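Local coordinates for protein C2 toxin component I (PDB 2J3X) that serves as the enzymatic ADP-ribosyltransferase component of the binary C2 toxin, probably transferring ADP-ribose from NAD+ to actin, at residues Q139-F144 with I193-A198; Q217-Y222 with I291-I296; G235-K240 with I374-Y379; K399-T404 with V420-G425. The protein carries 2 engineered substitutions. One frame throughout, in Å; residues are numbered along the deposited sequence.

Contact 1 of 4, residues Q139-F144 with I193-A198; sequences QEYTKF and IIPESA
With CG turned to the far side of CB from the backbone N (chi1 -175°) and the rest of its chain extended, E140 lays its methylenes obliquely across I194. In Y141 the ring instead stands beside the backbone N (chi1 -62°), which brings its CD2-CE2 side up to P195. These two contacts flank a short antiparallel pairing at the margin of the mixed sheet in the first of the protein's two ADP-ribosyltransferase exoenzyme regions. There strand 141-143 is the outermost member and strand 191-203 its neighbour, and across these segments the pairing consists of a single bridge. It joins Y141 to I193 as a hydrogen-bonded pair: Y141 N donates to I193 O at 3.0 Å, and I193 N returns a bond to Y141 O at 3.0 Å.

Packing on the two sides of this bridge differs in character. E140 CG lies 3.8 Å from I194 CG1, while its carboxylate end runs on past the CD1 methyl. Y141 and P195 cross at about a right angle, with P195 CD in the plane of the ring at its edge, 3.9 Å from Y141 CE2; helix 126-136 adds I136 against both residues. Q139 is tied back within its own segment, since its OE1 accepts from E140 N at 2.9 Å as well as from R368. Its backbone O is buried without a conventional hydrogen-bond partner. Instead it receives a CA-H...O contact from I194 CA at 3.4 Å, and lies 3.1 Å from P195 CD.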
loop_
_atom_site.group_PDB
_atom_site.type_symbol
_atom_site.label_atom_id
_atom_site.label_comp_id
_atom_site.label_asym_id
_atom_site.label_seq_id
_atom_site.Cartn_x
_atom_site.Cartn_y
_atom_site.Cartn_z
ATOM N N GLN A 139 11.093 6.927 3.970
ATOM C CA GLN A 139 10.116 5.853 4.038
ATOM C C GLN A 139 9.173 6.020 2.861
ATOM O O GLN A 139 9.090 7.110 2.277
ATOM C CB GLN A 139 9.315 5.931 5.362
ATOM C CG GLN A 139 8.304 4.762 5.515
ATOM C CD GLN A 139 8.982 3.421 5.431
ATOM O OE1 GLN A 139 9.088 2.828 4.353
ATOM N NE2 GLN A 139 9.508 2.955 6.568
ATOM N N GLU A 140 8.480 4.955 2.461
ATOM C CA GLU A 140 7.639 5.048 1.251
ATOM C C GLU A 140 6.209 4.689 1.580
ATOM O O GLU A 140 5.925 3.583 2.113
ATOM C CB GLU A 140 8.194 4.114 0.186
ATOM C CG GLU A 140 7.462 4.216 -1.159
ATOM C CD GLU A 140 8.217 3.495 -2.260
ATOM O OE1 GLU A 140 8.871 2.458 -1.975
ATOM O OE2 GLU A 140 8.150 3.956 -3.417
ATOM N N TYR A 141 5.301 5.617 1.298
ATOM C CA TYR A 141 3.893 5.492 1.734
ATOM C C TYR A 141 2.967 5.468 0.541
ATOM O O TYR A 141 2.818 6.466 -0.166
ATOM C CB TYR A 141 3.530 6.700 2.590
ATOM C CG TYR A 141 4.371 6.787 3.841
ATOM C CD1 TYR A 141 4.080 6.011 4.971
ATOM C CD2 TYR A 141 5.472 7.689 3.897
ATOM C CE1 TYR A 141 4.873 6.118 6.134
ATOM C CE2 TYR A 141 6.253 7.801 5.032
ATOM C CZ TYR A 141 5.942 7.023 6.162
ATOM O OH TYR A 141 6.720 7.140 7.303
ATOM N N THR A 142 2.311 4.332 0.299
ATOM C CA THR A 142 1.498 4.208 -0.894
ATOM C C THR A 142 0.086 4.759 -0.715
ATOM O O THR A 142 -0.614 4.471 0.293
ATOM C CB THR A 142 1.411 2.688 -1.264
ATOM O OG1 THR A 142 2.746 2.174 -1.295
ATOM C CG2 THR A 142 0.673 2.458 -2.614
ATOM N N LYS A 143 -0.375 5.522 -1.720
ATOM C CA LYS A 143 -1.752 5.935 -1.810
ATOM C C LYS A 143 -2.479 4.906 -2.682
ATOM O O LYS A 143 -2.322 4.870 -3.887
ATOM C CB LYS A 143 -1.835 7.341 -2.445
ATOM C CG LYS A 143 -3.288 7.905 -2.391
ATOM C CD LYS A 143 -3.597 8.554 -1.029
ATOM C CE LYS A 143 -5.005 9.151 -1.029
ATOM N NZ LYS A 143 -5.180 9.690 0.360
ATOM N N PHE A 144 -3.229 4.009 -2.038
ATOM C CA PHE A 144 -3.885 2.943 -2.797
ATOM C C PHE A 144 -4.950 3.439 -3.757
ATOM O O PHE A 144 -5.095 2.872 -4.854
ATOM C CB PHE A 144 -4.479 1.909 -1.817
ATOM C CG PHE A 144 -3.465 1.339 -0.894
ATOM C CD1 PHE A 144 -2.405 0.521 -1.365
ATOM C CD2 PHE A 144 -3.558 1.607 0.480
ATOM C CE1 PHE A 144 -1.462 -0.037 -0.438
ATOM C CE2 PHE A 144 -2.632 1.072 1.397
ATOM C CZ PHE A 144 -1.577 0.265 0.934
ATOM N N ILE A 193 4.484 8.176 -1.930
ATOM C CA ILE A 193 5.275 9.388 -1.647
ATOM C C ILE A 193 6.439 8.950 -0.762
ATOM O O ILE A 193 6.244 8.184 0.181
ATOM C CB ILE A 193 4.430 10.435 -0.951
ATOM C CG1 ILE A 193 3.504 11.119 -1.953
ATOM C CG2 ILE A 193 5.314 11.592 -0.463
ATOM C CD1 ILE A 193 4.277 12.181 -2.910
ATOM N N ILE A 194 7.637 9.443 -1.084
ATOM C CA ILE A 194 8.829 9.276 -0.269
ATOM C C ILE A 194 9.230 10.668 0.284
ATOM O O ILE A 194 9.708 11.531 -0.471
ATOM C CB ILE A 194 9.970 8.722 -1.095
ATOM C CG1 ILE A 194 9.599 7.363 -1.706
ATOM C CG2 ILE A 194 11.234 8.561 -0.195
ATOM C CD1 ILE A 194 10.674 6.830 -2.685
ATOM N N PRO A 195 8.978 10.909 1.574
ATOM C CA PRO A 195 9.316 12.241 2.139
ATOM C C PRO A 195 10.832 12.391 2.043
ATOM O O PRO A 195 11.570 11.459 2.370
ATOM C CB PRO A 195 8.899 12.086 3.619
ATOM C CG PRO A 195 7.702 11.142 3.512
ATOM C CD PRO A 195 8.287 10.054 2.583
ATOM N N GLU A 196 11.273 13.546 1.541
ATOM C CA GLU A 196 12.706 13.810 1.399
ATOM C C GLU A 196 13.219 14.857 2.379
ATOM O O GLU A 196 14.407 14.789 2.752
ATOM C CB GLU A 196 13.016 14.229 -0.042
ATOM C CG GLU A 196 12.548 13.176 -1.108
ATOM C CD GLU A 196 13.392 11.917 -1.198
ATOM O OE1 GLU A 196 14.356 11.747 -0.396
ATOM O OE2 GLU A 196 13.085 11.066 -2.090
ATOM N N SER A 197 12.338 15.759 2.816
ATOM C CA SER A 197 12.697 16.789 3.814
ATOM C C SER A 197 11.438 17.269 4.503
ATOM O O SER A 197 10.351 17.080 3.999
ATOM C CB SER A 197 13.398 17.996 3.174
ATOM O OG SER A 197 12.566 18.604 2.220
ATOM N N ALA A 198 11.613 17.873 5.671
ATOM C CA ALA A 198 10.486 18.405 6.417
ATOM C C ALA A 198 10.947 19.630 7.177
ATOM O O ALA A 198 12.034 19.612 7.785
ATOM C CB ALA A 198 9.982 17.361 7.404
#

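Contact 2 of 4, residues Q217-Y222 with I291-I296; sequences QELDFY and IPQTLI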
loop_
_atom_site.group_PDB
_atom_site.type_symbol
_atom_site.label_atom_id
_atom_site.label_comp_id
_atom_site.label_asym_id
_atom_site.label_seq_id
_atom_site.Cartn_x
_atom_site.Cartn_y
_atom_site.Cartn_z
ATOM N N GLN A 217 6.801 4.865 -7.532
ATOM C CA GLN A 217 5.928 3.723 -7.802
ATOM C C GLN A 217 6.621 2.501 -7.304
ATOM O O GLN A 217 7.673 2.137 -7.849
ATOM C CB GLN A 217 5.737 3.568 -9.310
ATOM C CG GLN A 217 4.702 4.465 -9.858
ATOM C CD GLN A 217 4.771 4.495 -11.381
ATOM O OE1 GLN A 217 5.743 5.005 -11.974
ATOM N NE2 GLN A 217 3.741 3.948 -12.015
ATOM N N GLU A 218 6.104 1.897 -6.223
ATOM C CA GLU A 218 6.761 0.768 -5.637
ATOM C C GLU A 218 6.173 -0.468 -6.329
ATOM O O GLU A 218 4.948 -0.556 -6.490
ATOM C CB GLU A 218 6.426 0.703 -4.122
ATOM C CG GLU A 218 7.184 -0.420 -3.450
ATOM C CD GLU A 218 6.906 -0.382 -1.937
ATOM O OE1 GLU A 218 5.808 0.084 -1.526
ATOM O OE2 GLU A 218 7.773 -0.851 -1.189
ATOM N N LEU A 219 7.021 -1.408 -6.731
ATOM C CA LEU A 219 6.532 -2.558 -7.544
ATOM C C LEU A 219 5.605 -3.403 -6.666
ATOM O O LEU A 219 6.004 -3.824 -5.573
ATOM C CB LEU A 219 7.709 -3.428 -7.970
ATOM C CG LEU A 219 7.362 -4.601 -8.917
ATOM C CD1 LEU A 219 6.596 -4.116 -10.155
ATOM C CD2 LEU A 219 8.662 -5.313 -9.286
ATOM N N ASP A 220 4.366 -3.595 -7.103
ATOM C CA ASP A 220 3.327 -4.239 -6.250
ATOM C C ASP A 220 2.203 -4.639 -7.202
ATOM O O ASP A 220 1.743 -3.796 -8.032
ATOM C CB ASP A 220 2.806 -3.179 -5.278
ATOM C CG ASP A 220 1.825 -3.704 -4.221
ATOM O OD1 ASP A 220 1.198 -4.797 -4.388
ATOM O OD2 ASP A 220 1.636 -2.947 -3.238
ATOM N N PHE A 221 1.755 -5.904 -7.120
ATOM C CA PHE A 221 0.742 -6.409 -8.054
ATOM C C PHE A 221 -0.622 -6.592 -7.396
ATOM O O PHE A 221 -1.589 -7.015 -8.079
ATOM C CB PHE A 221 1.207 -7.776 -8.591
ATOM C CG PHE A 221 2.575 -7.664 -9.297
ATOM C CD1 PHE A 221 2.647 -7.029 -10.534
ATOM C CD2 PHE A 221 3.744 -8.146 -8.678
ATOM C CE1 PHE A 221 3.930 -6.917 -11.169
ATOM C CE2 PHE A 221 5.015 -8.035 -9.289
ATOM C CZ PHE A 221 5.084 -7.401 -10.538
ATOM N N TYR A 222 -0.721 -6.146 -6.142
ATOM C CA TYR A 222 -2.020 -6.151 -5.396
ATOM C C TYR A 222 -2.660 -7.534 -5.577
ATOM O O TYR A 222 -1.946 -8.551 -5.423
ATOM C CB TYR A 222 -2.958 -4.967 -5.796
ATOM C CG TYR A 222 -2.215 -3.664 -5.626
ATOM C CD1 TYR A 222 -1.924 -3.152 -4.369
ATOM C CD2 TYR A 222 -1.759 -2.988 -6.756
ATOM C CE1 TYR A 222 -1.217 -1.951 -4.232
ATOM C CE2 TYR A 222 -1.010 -1.800 -6.643
ATOM C CZ TYR A 222 -0.732 -1.318 -5.383
ATOM O OH TYR A 222 0.008 -0.136 -5.329
ATOM N N ILE A 291 16.216 -12.028 -3.494
ATOM C CA ILE A 291 15.263 -11.165 -4.181
ATOM C C ILE A 291 16.000 -10.078 -4.996
ATOM O O ILE A 291 16.812 -9.357 -4.461
ATOM C CB ILE A 291 14.370 -10.510 -3.126
ATOM C CG1 ILE A 291 13.589 -11.592 -2.323
ATOM C CG2 ILE A 291 13.399 -9.498 -3.754
ATOM C CD1 ILE A 291 12.755 -12.570 -3.246
ATOM N N PRO A 292 15.768 -10.026 -6.308
ATOM C CA PRO A 292 16.657 -9.212 -7.173
ATOM C C PRO A 292 16.366 -7.714 -7.164
ATOM O O PRO A 292 17.188 -6.928 -7.627
ATOM C CB PRO A 292 16.413 -9.816 -8.555
ATOM C CG PRO A 292 15.011 -10.299 -8.489
ATOM C CD PRO A 292 14.832 -10.842 -7.089
ATOM N N GLN A 293 15.140 -7.332 -6.787
ATOM C CA GLN A 293 14.766 -5.897 -6.760
ATOM C C GLN A 293 13.715 -5.753 -5.694
ATOM O O GLN A 293 13.085 -6.745 -5.334
ATOM C CB GLN A 293 14.226 -5.435 -8.122
ATOM C CG GLN A 293 12.850 -6.107 -8.494
ATOM C CD GLN A 293 12.298 -5.763 -9.874
ATOM O OE1 GLN A 293 11.795 -6.610 -10.553
ATOM N NE2 GLN A 293 12.415 -4.486 -10.289
ATOM N N THR A 294 13.480 -4.545 -5.229
ATOM C CA THR A 294 12.458 -4.351 -4.186
ATOM C C THR A 294 11.060 -4.552 -4.772
ATOM O O THR A 294 10.735 -3.993 -5.808
ATOM C CB THR A 294 12.614 -2.969 -3.587
ATOM O OG1 THR A 294 13.920 -2.902 -2.998
ATOM C CG2 THR A 294 11.569 -2.729 -2.439
ATOM N N LEU A 295 10.247 -5.309 -4.063
ATOM C CA LEU A 295 8.861 -5.391 -4.415
ATOM C C LEU A 295 8.022 -5.833 -3.240
ATOM O O LEU A 295 8.539 -6.267 -2.242
ATOM C CB LEU A 295 8.673 -6.348 -5.564
ATOM C CG LEU A 295 8.683 -7.829 -5.282
ATOM C CD1 LEU A 295 8.096 -8.569 -6.455
ATOM C CD2 LEU A 295 10.016 -8.355 -4.852
ATOM N N ILE A 296 6.718 -5.726 -3.418
ATOM C CA ILE A 296 5.745 -6.040 -2.372
ATOM C C ILE A 296 5.255 -7.498 -2.534
ATOM O O ILE A 296 4.808 -7.898 -3.604
ATOM C CB ILE A 296 4.558 -5.052 -2.446
ATOM C CG1 ILE A 296 5.051 -3.603 -2.108
ATOM C CG2 ILE A 296 3.374 -5.522 -1.563
ATOM C CD1 ILE A 296 5.494 -3.447 -0.591
HETATM O O HOH W 1 9.789 -1.208 -5.995
HETATM O O HOH W 2 2.594 -8.024 -5.369
#
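One direct hydrogen bond joins L219 to I296: I296 N reaches L219 O at 3.0 Å, with an N-H...O angle of 147°. Two waters extend this backbone link along the segments. The first accepts from L219 N and donates to T294 O, each at 2.9 Å; the second accepts from F221 N and donates to I296 O. The two paths diverge by 63°, and no regular ladder forms.

Apolar packing gathers round L295. L219 and L295 lie side by side and point the same way, with L219 CD2 3.9 Å from L295 CB, while the same methyl also meets the amide of Q293, whose OE1 accepts from W229. F221 brings only a ring edge, its CE2 being 4.2 Å from L295 CD1.

The loop 217-222 leads from strand 206-216 of one sheet toward helix 227-234, and here passes strand 295-301 at the margin of another. An Asx turn bends it: D220 OD1 accepts from Y222 N at 2.9 Å and also bonds Y298 OH.

Carboxylates against hydrocarbon form the third kind of contact. D220 CG sits 3.5 Å from I296 CB, and its OD2 is salt-bridged to R366. E218, its CG anti to the backbone N (chi1 -176°) and its chain extended, crosses I296 at about a right angle and sets OE2 3.5 Å from I296 CD1 while pairing with R368 NE.

Contact 3 of 4, residues G235-K240 with I374-Y379; sequences GDYISK and IGAFIY
Y237 covers the methyl of A376 with one face of its ring, which a CG opposite the backbone N (chi1 177°) points at the strand. A376 CB lies 4.0 Å from the ring centroid and 29° off the normal, displaced toward the hydroxyl end, so that Y237 CZ is the nearest ring atom at 3.5 Å. This is a CH-pi contact, with the methyl over the face. Farther along, Y379 CD2 packs on the bare CA of G235 at 3.7 Å, and I238 CD1 approaches Y379 O to 4.0 Å. No direct hydrogen bond spans the segments; a water lies between them instead, 2.8 Å from Y379 O and joined only weakly to I238 N.

The contact docks the bend between helices 227-234 and 243-254 onto strand 375-377, an outer strand of a small three-stranded antiparallel sheet in the second ADP-ribosyltransferase region. An inverse gamma turn centred on I378 follows that strand, with Y379 N bonding weakly to F377 O, and it precedes Y379, whose ring reaches G235.

In the next shell, A285 O holds the hydroxyl of Y237, while L249 and L286 pack against its side chain. The bend itself is tied by S239 OG, which donates to D236 O at 2.6 Å. D236 OD1 in turn forms a salt bridge with K289 NZ.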
loop_
_atom_site.group_PDB
_atom_site.type_symbol
_atom_site.label_atom_id
_atom_site.label_comp_id
_atom_site.label_asym_id
_atom_site.label_seq_id
_atom_site.Cartn_x
_atom_site.Cartn_y
_atom_site.Cartn_z
ATOM N N GLY A 235 13.001 -18.271 -13.323
ATOM C CA GLY A 235 12.994 -19.327 -14.337
ATOM C C GLY A 235 14.170 -20.280 -14.200
ATOM O O GLY A 235 13.968 -21.513 -14.219
ATOM N N ASP A 236 15.385 -19.740 -14.048
ATOM C CA ASP A 236 16.576 -20.581 -13.962
ATOM C C ASP A 236 16.916 -21.022 -12.552
ATOM O O ASP A 236 17.978 -21.588 -12.316
ATOM C CB ASP A 236 17.787 -19.952 -14.677
ATOM C CG ASP A 236 18.319 -18.713 -13.983
ATOM O OD1 ASP A 236 17.754 -18.329 -12.957
ATOM O OD2 ASP A 236 19.315 -18.122 -14.510
ATOM N N TYR A 237 16.002 -20.792 -11.613
ATOM C CA TYR A 237 16.298 -21.018 -10.197
ATOM C C TYR A 237 16.654 -22.502 -9.924
ATOM O O TYR A 237 17.704 -22.772 -9.313
ATOM C CB TYR A 237 15.120 -20.548 -9.330
ATOM C CG TYR A 237 15.308 -20.797 -7.860
ATOM C CD1 TYR A 237 16.359 -20.179 -7.187
ATOM C CD2 TYR A 237 14.393 -21.560 -7.130
ATOM C CE1 TYR A 237 16.544 -20.376 -5.800
ATOM C CE2 TYR A 237 14.589 -21.779 -5.754
ATOM C CZ TYR A 237 15.650 -21.173 -5.117
ATOM O OH TYR A 237 15.837 -21.338 -3.760
ATOM N N ILE A 238 15.835 -23.454 -10.375
ATOM C CA ILE A 238 16.150 -24.861 -10.105
ATOM C C ILE A 238 17.490 -25.280 -10.728
ATOM O O ILE A 238 18.269 -26.028 -10.103
ATOM C CB ILE A 238 14.961 -25.783 -10.466
ATOM C CG1 ILE A 238 13.819 -25.491 -9.464
ATOM C CG2 ILE A 238 15.344 -27.313 -10.438
ATOM C CD1 ILE A 238 12.502 -26.242 -9.789
ATOM N N SER A 239 17.794 -24.754 -11.930
ATOM C CA SER A 239 19.055 -25.063 -12.610
ATOM C C SER A 239 20.227 -24.641 -11.729
ATOM O O SER A 239 21.321 -25.144 -11.928
ATOM C CB SER A 239 19.135 -24.352 -13.972
ATOM O OG SER A 239 19.575 -22.991 -13.813
ATOM N N LYS A 240 20.010 -23.722 -10.786
ATOM C CA LYS A 240 21.143 -23.227 -9.948
ATOM C C LYS A 240 21.321 -23.956 -8.623
ATOM O O LYS A 240 22.330 -23.697 -7.902
ATOM C CB LYS A 240 20.960 -21.751 -9.612
ATOM C CG LYS A 240 21.134 -20.825 -10.863
ATOM C CD LYS A 240 20.937 -19.380 -10.505
ATOM C CE LYS A 240 21.373 -18.468 -11.616
ATOM N NZ LYS A 240 22.891 -18.304 -11.611
ATOM N N ILE A 374 16.835 -12.715 1.569
ATOM C CA ILE A 374 17.005 -14.122 1.313
ATOM C C ILE A 374 15.610 -14.807 1.212
ATOM O O ILE A 374 14.796 -14.822 2.168
ATOM C CB ILE A 374 17.821 -14.792 2.425
ATOM C CG1 ILE A 374 19.176 -14.110 2.616
ATOM C CG2 ILE A 374 17.945 -16.333 2.122
ATOM C CD1 ILE A 374 20.113 -14.037 1.363
ATOM N N GLY A 375 15.337 -15.305 0.021
ATOM C CA GLY A 375 14.046 -15.864 -0.330
ATOM C C GLY A 375 14.058 -16.219 -1.799
ATOM O O GLY A 375 14.986 -15.872 -2.529
ATOM N N ALA A 376 12.993 -16.883 -2.258
ATOM C CA ALA A 376 12.888 -17.237 -3.677
ATOM C C ALA A 376 11.437 -17.344 -4.042
ATOM O O ALA A 376 10.604 -17.823 -3.252
ATOM C CB ALA A 376 13.578 -18.592 -3.949
ATOM N N PHE A 377 11.140 -16.964 -5.271
ATOM C CA PHE A 377 9.817 -17.298 -5.832
ATOM C C PHE A 377 9.866 -18.765 -6.207
ATOM O O PHE A 377 10.807 -19.243 -6.839
ATOM C CB PHE A 377 9.585 -16.424 -7.089
ATOM C CG PHE A 377 8.195 -16.474 -7.666
ATOM C CD1 PHE A 377 7.691 -17.649 -8.306
ATOM C CD2 PHE A 377 7.398 -15.359 -7.601
ATOM C CE1 PHE A 377 6.405 -17.672 -8.857
ATOM C CE2 PHE A 377 6.106 -15.330 -8.181
ATOM C CZ PHE A 377 5.610 -16.508 -8.850
ATOM N N ILE A 378 8.828 -19.495 -5.776
ATOM C CA ILE A 378 8.736 -20.937 -6.013
ATOM C C ILE A 378 8.207 -21.123 -7.427
ATOM O O ILE A 378 6.993 -21.316 -7.673
ATOM C CB ILE A 378 7.853 -21.557 -4.915
ATOM C CG1 ILE A 378 8.446 -21.231 -3.529
ATOM C CG2 ILE A 378 7.704 -23.090 -5.144
ATOM C CD1 ILE A 378 9.875 -21.672 -3.280
ATOM N N TYR A 379 9.156 -21.048 -8.370
ATOM C CA TYR A 379 8.868 -21.162 -9.808
ATOM C C TYR A 379 9.582 -22.406 -10.306
ATOM O O TYR A 379 10.749 -22.597 -9.983
ATOM C CB TYR A 379 9.352 -19.924 -10.581
ATOM C CG TYR A 379 8.909 -19.965 -12.034
ATOM C CD1 TYR A 379 7.659 -19.540 -12.398
ATOM C CD2 TYR A 379 9.763 -20.459 -13.046
ATOM C CE1 TYR A 379 7.200 -19.630 -13.722
ATOM C CE2 TYR A 379 9.308 -20.547 -14.399
ATOM C CZ TYR A 379 8.032 -20.129 -14.716
ATOM O OH TYR A 379 7.552 -20.195 -16.029
HETATM O O HOH W 3 12.842 -22.625 -11.778
#

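Contact 4 of 4, residues K399-T404 with V420-G425; sequences KIFRIT and VIDAEG
K399 opens this run of antiparallel pairs by exchanging backbone hydrogen bonds with E424: K399 N to E424 O at 2.8 Å, and E424 N to K399 O. At I400 the pairing with A423 is non-hydrogen-bonded, and I400 CG1 comes within 3.6 Å of I421 CG2 on the face that I403 shares.

The register then slips by one residue. F401 and R402 both face D422 in a classic beta bulge within the hairpin of strands 397-411 and 414-426; D422 O accepts from F401 N at 2.9 Å and only weakly from R402 N. With CG wedged between backbone N and carbonyl (chi1 70°), the F401 ring folds over the partner strand and takes D422 CB on its face, 3.8 Å from the centroid.

R402 NE and NH2 both donate to D422 OD2, at 2.9 Å each, in a side-on salt bridge, and guanidinium and carboxylate are nearly coplanar, 16° apart. Past I403, whose CG2 touches I421 CG1 at 4.2 Å, T404 and V420 exchange two more backbone bonds, while a water joins T404 OG1 to V420 O and, weakly, D422 OD2.

R366 holds the other carboxylate oxygen, D422 OD1, and R402 NH2 also donates to T142 O. The two arginines would be expected to stabilise the charged form of buried D422.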
loop_
_atom_site.group_PDB
_atom_site.type_symbol
_atom_site.label_atom_id
_atom_site.label_comp_id
_atom_site.label_asym_id
_atom_site.label_seq_id
_atom_site.Cartn_x
_atom_site.Cartn_y
_atom_site.Cartn_z
ATOM N N LYS A 399 9.334 -4.712 10.539
ATOM C CA LYS A 399 8.862 -3.648 11.398
ATOM C C LYS A 399 7.677 -3.015 10.676
ATOM O O LYS A 399 7.792 -2.653 9.509
ATOM C CB LYS A 399 9.961 -2.576 11.595
ATOM C CG LYS A 399 9.508 -1.460 12.513
ATOM C CD LYS A 399 10.782 -0.711 13.087
ATOM C CE LYS A 399 10.456 0.712 13.537
ATOM N NZ LYS A 399 10.010 0.850 14.976
ATOM N N ILE A 400 6.512 -2.953 11.343
ATOM C CA ILE A 400 5.358 -2.287 10.819
ATOM C C ILE A 400 5.538 -0.804 10.849
ATOM O O ILE A 400 5.886 -0.243 11.892
ATOM C CB ILE A 400 4.105 -2.625 11.719
ATOM C CG1 ILE A 400 3.962 -4.169 11.687
ATOM C CG2 ILE A 400 2.874 -1.917 11.219
ATOM C CD1 ILE A 400 2.836 -4.717 12.690
ATOM N N PHE A 401 5.298 -0.175 9.706
ATOM C CA PHE A 401 5.398 1.282 9.685
ATOM C C PHE A 401 4.108 1.988 9.328
ATOM O O PHE A 401 4.033 3.225 9.451
ATOM C CB PHE A 401 6.626 1.703 8.815
ATOM C CG PHE A 401 6.438 1.445 7.348
ATOM C CD1 PHE A 401 5.709 2.401 6.528
ATOM C CD2 PHE A 401 6.938 0.267 6.762
ATOM C CE1 PHE A 401 5.509 2.137 5.133
ATOM C CE2 PHE A 401 6.725 0.007 5.352
ATOM C CZ PHE A 401 6.003 0.919 4.573
ATOM N N ARG A 402 3.059 1.267 8.910
ATOM C CA ARG A 402 1.758 1.916 8.737
ATOM C C ARG A 402 0.717 0.815 8.629
ATOM O O ARG A 402 1.015 -0.289 8.162
ATOM C CB ARG A 402 1.756 2.728 7.423
ATOM C CG ARG A 402 0.467 3.531 7.201
ATOM C CD ARG A 402 0.593 4.391 5.894
ATOM N NE ARG A 402 0.615 3.512 4.705
ATOM C CZ ARG A 402 0.232 3.871 3.466
ATOM N NH1 ARG A 402 -0.142 5.135 3.204
ATOM N NH2 ARG A 402 0.196 2.941 2.498
ATOM N N ILE A 403 -0.487 1.129 9.077
ATOM C CA ILE A 403 -1.592 0.193 9.062
ATOM C C ILE A 403 -2.768 0.973 8.586
ATOM O O ILE A 403 -3.169 1.997 9.179
ATOM C CB ILE A 403 -1.894 -0.388 10.494
ATOM C CG1 ILE A 403 -0.691 -1.156 10.994
ATOM C CG2 ILE A 403 -3.110 -1.368 10.415
ATOM C CD1 ILE A 403 -0.706 -1.335 12.548
ATOM N N THR A 404 -3.345 0.486 7.490
ATOM C CA THR A 404 -4.445 1.155 6.814
ATOM C C THR A 404 -5.745 0.333 6.858
ATOM O O THR A 404 -5.766 -0.777 6.341
ATOM C CB THR A 404 -4.068 1.334 5.322
ATOM O OG1 THR A 404 -2.874 2.167 5.260
ATOM C CG2 THR A 404 -5.191 2.084 4.641
ATOM N N VAL A 420 -4.509 -3.304 6.157
ATOM C CA VAL A 420 -3.298 -3.540 5.370
ATOM C C VAL A 420 -2.099 -3.036 6.163
ATOM O O VAL A 420 -2.020 -1.838 6.468
ATOM C CB VAL A 420 -3.447 -2.756 4.017
ATOM C CG1 VAL A 420 -2.160 -2.880 3.160
ATOM C CG2 VAL A 420 -4.706 -3.321 3.259
ATOM N N ILE A 421 -1.218 -3.972 6.502
ATOM C CA ILE A 421 -0.148 -3.717 7.444
ATOM C C ILE A 421 1.153 -3.585 6.625
ATOM O O ILE A 421 1.768 -4.587 6.212
ATOM C CB ILE A 421 -0.053 -4.882 8.470
ATOM C CG1 ILE A 421 -1.403 -5.001 9.243
ATOM C CG2 ILE A 421 1.125 -4.603 9.461
ATOM C CD1 ILE A 421 -1.435 -6.283 10.124
ATOM N N ASP A 422 1.601 -2.346 6.412
ATOM C CA ASP A 422 2.845 -2.116 5.678
ATOM C C ASP A 422 4.007 -2.403 6.612
ATOM O O ASP A 422 4.104 -1.832 7.706
ATOM C CB ASP A 422 2.940 -0.615 5.272
ATOM C CG ASP A 422 2.085 -0.283 4.060
ATOM O OD1 ASP A 422 1.986 -1.148 3.167
ATOM O OD2 ASP A 422 1.588 0.851 3.962
ATOM N N ALA A 423 4.931 -3.246 6.168
ATOM C CA ALA A 423 6.087 -3.559 6.980
ATOM C C ALA A 423 7.333 -3.681 6.108
ATOM O O ALA A 423 7.256 -4.068 4.942
ATOM C CB ALA A 423 5.892 -4.813 7.773
ATOM N N GLU A 424 8.460 -3.383 6.732
ATOM C CA GLU A 424 9.789 -3.398 6.016
ATOM C C GLU A 424 10.721 -4.339 6.765
ATOM O O GLU A 424 10.519 -4.602 7.974
ATOM C CB GLU A 424 10.382 -1.980 6.019
ATOM C CG GLU A 424 10.744 -1.506 7.490
ATOM C CD GLU A 424 11.288 -0.093 7.610
ATOM O OE1 GLU A 424 11.397 0.651 6.579
ATOM O OE2 GLU A 424 11.580 0.241 8.793
ATOM N N GLY A 425 11.724 -4.861 6.071
ATOM C CA GLY A 425 12.678 -5.830 6.651
ATOM C C GLY A 425 13.656 -5.158 7.585
ATOM O O GLY A 425 14.129 -4.053 7.295
HETATM O O HOH W 4 -0.832 0.443 5.248
#

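Contacts 1, 2 and 4 cluster near the middle of the molecule. The centres of contacts 1 and 4 lie about 13 Å apart, bridged by probable hydrogen bonds from R402 NH2 to T142 O (2.8 Å) and from Q139 NE2 to E424 OE1 (3.0 Å), which join the two ADP-ribosyltransferase regions. Contact 2, centred about 16 Å from the centre of contact 1, meets it where E140 OE1 lies 3.5 Å from E218 CD. R366 bonds or pairs with residues of all three; R368 does so in contacts 1 and 2 and only weakly in contact 4. Contact 3 is peripheral, its centre about 32 Å from that of contact 1; it touches contact 2 through I291 CD1 and G375 O (4.0 Å). Glycerol, probably from the crystallisation liquor, binds at F144 and T294.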